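Local atomic coordinates of protein FkbI (Streptomyces hygroscopicus, PDB entry 1R2J), a protein that binds FAD and probably acts as an acyl-ACP dehydrogenase in making the methoxymalonyl extender unit of the polyketide immunosuppressant FK520. Residues F155-V167 with V206-V218. Residues are numbered along the deposited sequence; the frame is centred on the assembly and turned at random.
Sequences FGLQEDGSGAVVV and VLAGSGASLPMLV
Val165 N gives a nearly straight bond, 174° at the hydrogen, to Ser210 OG 2.9 Å away. Chi1 of -86° sets Ser210 OG beside its own backbone N, where it meets Val165 N. The same hydroxyl donates to Leu207 O at 2.7 Å, tilted 27° from the plane of that carbonyl. Ser210 CB lies 3.5 Å from Ala164 CB. Without this hydroxyl, as with an alanine here, the buried Val165 N would probably lose its acceptor and the turn from Leu207 to Ser210, a type II turn with Gly209 at its third position, its tie to the strand. Leu207 N bonds back to Val165 O at 3.0 Å. Val206 and Val166 form a single beta bridge, and Val166 CG2 and Val206 CG2 meet at 3.7 Å. The chain after strand 199-202 thus runs beside strand 164-169 of the beta-barrel middle domain of the acyl-CoA dehydrogenase fold, on its way to helix 219-248. Val165 CG1 touches Leu207 CD1, and both residues reach Leu88 of helix 69-88; the other branch, Val165 CG2, lies 3.4 Å above one face of the Phe155 ring, offset toward its rim. Leu217 CB comes to the edge of that ring in its plane, while Val218 CG2 meets Phe155 CD1. Phe155 also neighbours Val109 and Phe111, both FAD-binding. At the hairpin end, Leu214 CD1 presses on both Leu157 CD2 (3.4 Å) and Ser162 CB, closer than usual van der Waals contact, and a water weakly links Ser162 O to Leu214 N. A CB on Gly163 would run into Ala212 O and, at these backbone angles, into the carbonyl O of Ser162.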
# COMPACT_ATOMS: atom_id res chain seq x y z
N PHE A 155 -10.29 12.39 2.00
CA PHE A 155 -11.66 11.96 2.27
C PHE A 155 -12.21 12.84 3.39
O PHE A 155 -11.46 13.27 4.27
CB PHE A 155 -11.68 10.50 2.71
CG PHE A 155 -11.69 9.51 1.57
CD1 PHE A 155 -12.89 8.97 1.12
CD2 PHE A 155 -10.51 9.13 0.96
CE1 PHE A 155 -12.90 8.05 0.07
CE2 PHE A 155 -10.52 8.21 -0.09
CZ PHE A 155 -11.72 7.68 -0.53
N GLY A 156 -13.51 13.08 3.36
CA GLY A 156 -14.14 13.90 4.39
C GLY A 156 -15.65 13.90 4.30
O GLY A 156 -16.23 13.22 3.45
N LEU A 157 -16.30 14.65 5.19
CA LEU A 157 -17.75 14.73 5.21
C LEU A 157 -18.22 16.05 4.60
O LEU A 157 -17.69 17.12 4.92
CB LEU A 157 -18.28 14.63 6.64
CG LEU A 157 -17.82 13.43 7.48
CD1 LEU A 157 -18.42 13.53 8.88
CD2 LEU A 157 -18.24 12.14 6.81
N GLN A 158 -19.21 15.97 3.73
CA GLN A 158 -19.72 17.16 3.09
C GLN A 158 -20.57 17.91 4.12
O GLN A 158 -20.04 18.38 5.13
CB GLN A 158 -20.55 16.78 1.86
CG GLN A 158 -20.52 17.80 0.75
CD GLN A 158 -20.52 17.15 -0.62
OE1 GLN A 158 -21.14 16.10 -0.82
NE2 GLN A 158 -19.85 17.78 -1.57
N GLU A 159 -21.87 18.00 3.89
CA GLU A 159 -22.78 18.69 4.81
C GLU A 159 -24.15 18.03 4.80
O GLU A 159 -24.74 17.76 5.85
CB GLU A 159 -22.90 20.16 4.41
CG GLU A 159 -23.92 20.95 5.22
CD GLU A 159 -23.45 21.31 6.62
OE1 GLU A 159 -23.22 20.39 7.44
OE2 GLU A 159 -23.31 22.52 6.89
N ASP A 160 -24.65 17.80 3.59
CA ASP A 160 -25.93 17.13 3.35
C ASP A 160 -25.49 15.69 3.16
O ASP A 160 -25.38 14.94 4.13
CB ASP A 160 -26.59 17.60 2.04
CG ASP A 160 -26.99 19.06 2.06
OD1 ASP A 160 -26.13 19.92 2.34
OD2 ASP A 160 -28.18 19.35 1.79
N GLY A 161 -25.25 15.36 1.90
CA GLY A 161 -24.79 14.04 1.52
C GLY A 161 -23.36 13.90 1.98
O GLY A 161 -22.41 14.17 1.23
N SER A 162 -23.22 13.49 3.24
CA SER A 162 -21.94 13.30 3.90
C SER A 162 -21.03 12.43 3.06
O SER A 162 -21.49 11.57 2.32
CB SER A 162 -22.19 12.66 5.27
OG SER A 162 -23.06 13.47 6.03
N GLY A 163 -19.72 12.67 3.15
CA GLY A 163 -18.78 11.87 2.39
C GLY A 163 -18.42 12.46 1.03
O GLY A 163 -19.25 12.51 0.12
N ALA A 164 -17.18 12.90 0.90
CA ALA A 164 -16.69 13.48 -0.34
C ALA A 164 -15.18 13.25 -0.42
O ALA A 164 -14.53 13.01 0.60
CB ALA A 164 -17.00 14.97 -0.39
N VAL A 165 -14.63 13.32 -1.63
CA VAL A 165 -13.20 13.12 -1.83
C VAL A 165 -12.64 14.29 -2.62
O VAL A 165 -13.15 14.62 -3.69
CB VAL A 165 -12.93 11.82 -2.59
CG1 VAL A 165 -11.44 11.54 -2.61
CG2 VAL A 165 -13.69 10.67 -1.95
N VAL A 166 -11.58 14.92 -2.10
CA VAL A 166 -10.97 16.07 -2.76
C VAL A 166 -9.48 15.90 -3.04
O VAL A 166 -8.71 15.47 -2.17
CB VAL A 166 -11.15 17.35 -1.91
CG1 VAL A 166 -10.71 18.58 -2.70
CG2 VAL A 166 -12.59 17.48 -1.48
N VAL A 167 -9.07 16.23 -4.26
CA VAL A 167 -7.66 16.15 -4.65
C VAL A 167 -7.07 17.52 -4.35
O VAL A 167 -7.38 18.50 -5.03
CB VAL A 167 -7.51 15.84 -6.15
CG1 VAL A 167 -6.03 15.79 -6.53
CG2 VAL A 167 -8.18 14.51 -6.48
N VAL A 206 -13.05 18.46 -6.30
CA VAL A 206 -13.92 17.50 -5.62
C VAL A 206 -14.48 16.51 -6.62
O VAL A 206 -15.32 16.85 -7.45
CB VAL A 206 -15.07 18.21 -4.91
CG1 VAL A 206 -15.90 17.22 -4.13
CG2 VAL A 206 -14.52 19.29 -4.00
N LEU A 207 -14.02 15.27 -6.54
CA LEU A 207 -14.46 14.22 -7.44
C LEU A 207 -15.98 14.08 -7.50
O LEU A 207 -16.67 14.26 -6.50
CB LEU A 207 -13.83 12.88 -7.03
CG LEU A 207 -12.30 12.81 -7.12
CD1 LEU A 207 -11.82 11.48 -6.57
CD2 LEU A 207 -11.85 12.99 -8.56
N ALA A 208 -16.49 13.77 -8.69
CA ALA A 208 -17.93 13.60 -8.88
C ALA A 208 -18.34 12.35 -8.13
O ALA A 208 -17.56 11.41 -7.98
CB ALA A 208 -18.24 13.45 -10.37
N GLY A 209 -19.58 12.32 -7.65
CA GLY A 209 -20.01 11.15 -6.90
C GLY A 209 -19.58 11.29 -5.45
O GLY A 209 -19.71 10.36 -4.66
N SER A 210 -19.07 12.47 -5.11
CA SER A 210 -18.66 12.76 -3.74
C SER A 210 -19.90 13.04 -2.90
O SER A 210 -19.85 13.81 -1.94
CB SER A 210 -17.76 14.00 -3.70
OG SER A 210 -16.40 13.67 -3.92
N GLY A 211 -21.02 12.42 -3.26
CA GLY A 211 -22.25 12.63 -2.51
C GLY A 211 -22.80 11.38 -1.86
O GLY A 211 -23.73 11.45 -1.06
N ALA A 212 -22.23 10.23 -2.22
CA ALA A 212 -22.66 8.96 -1.65
C ALA A 212 -22.22 8.90 -0.19
O ALA A 212 -21.41 9.72 0.25
CB ALA A 212 -22.06 7.81 -2.45
N SER A 213 -22.74 7.93 0.55
CA SER A 213 -22.42 7.77 1.97
C SER A 213 -20.92 7.64 2.25
O SER A 213 -20.12 7.47 1.33
CB SER A 213 -23.14 6.55 2.54
OG SER A 213 -22.65 5.35 1.94
N LEU A 214 -20.56 7.72 3.53
CA LEU A 214 -19.17 7.60 3.96
C LEU A 214 -18.63 6.29 3.38
O LEU A 214 -17.62 6.28 2.67
CB LEU A 214 -19.07 7.58 5.49
CG LEU A 214 -20.07 8.38 6.33
CD1 LEU A 214 -20.32 9.74 5.70
CD2 LEU A 214 -21.39 7.61 6.44
N PRO A 215 -19.30 5.15 3.68
CA PRO A 215 -18.81 3.88 3.13
C PRO A 215 -18.99 3.96 1.62
O PRO A 215 -19.26 5.05 1.10
CB PRO A 215 -19.74 2.85 3.79
CG PRO A 215 -21.01 3.61 3.97
CD PRO A 215 -20.51 4.94 4.49
N MET A 216 -18.87 2.85 0.90
CA MET A 216 -18.99 2.89 -0.56
C MET A 216 -17.72 3.61 -0.99
O MET A 216 -16.84 3.00 -1.60
CB MET A 216 -20.23 3.67 -0.99
CG MET A 216 -21.54 3.14 -0.40
SD MET A 216 -21.79 1.36 -0.67
CE MET A 216 -21.29 0.70 0.93
N LEU A 217 -17.65 4.90 -0.70
CA LEU A 217 -16.44 5.67 -0.98
C LEU A 217 -15.54 5.06 0.10
O LEU A 217 -16.06 4.47 1.05
CB LEU A 217 -16.65 7.16 -0.71
CG LEU A 217 -17.79 7.91 -1.39
CD1 LEU A 217 -17.90 9.30 -0.79
CD2 LEU A 217 -17.55 8.00 -2.89
N VAL A 218 -14.23 5.19 -0.02
CA VAL A 218 -13.33 4.58 0.96
C VAL A 218 -13.34 3.08 0.69
O VAL A 218 -12.29 2.48 0.47
CB VAL A 218 -13.81 4.79 2.43
CG1 VAL A 218 -12.79 4.18 3.39
CG2 VAL A 218 -13.98 6.27 2.73
O HOH W 1 -23.12 9.63 4.49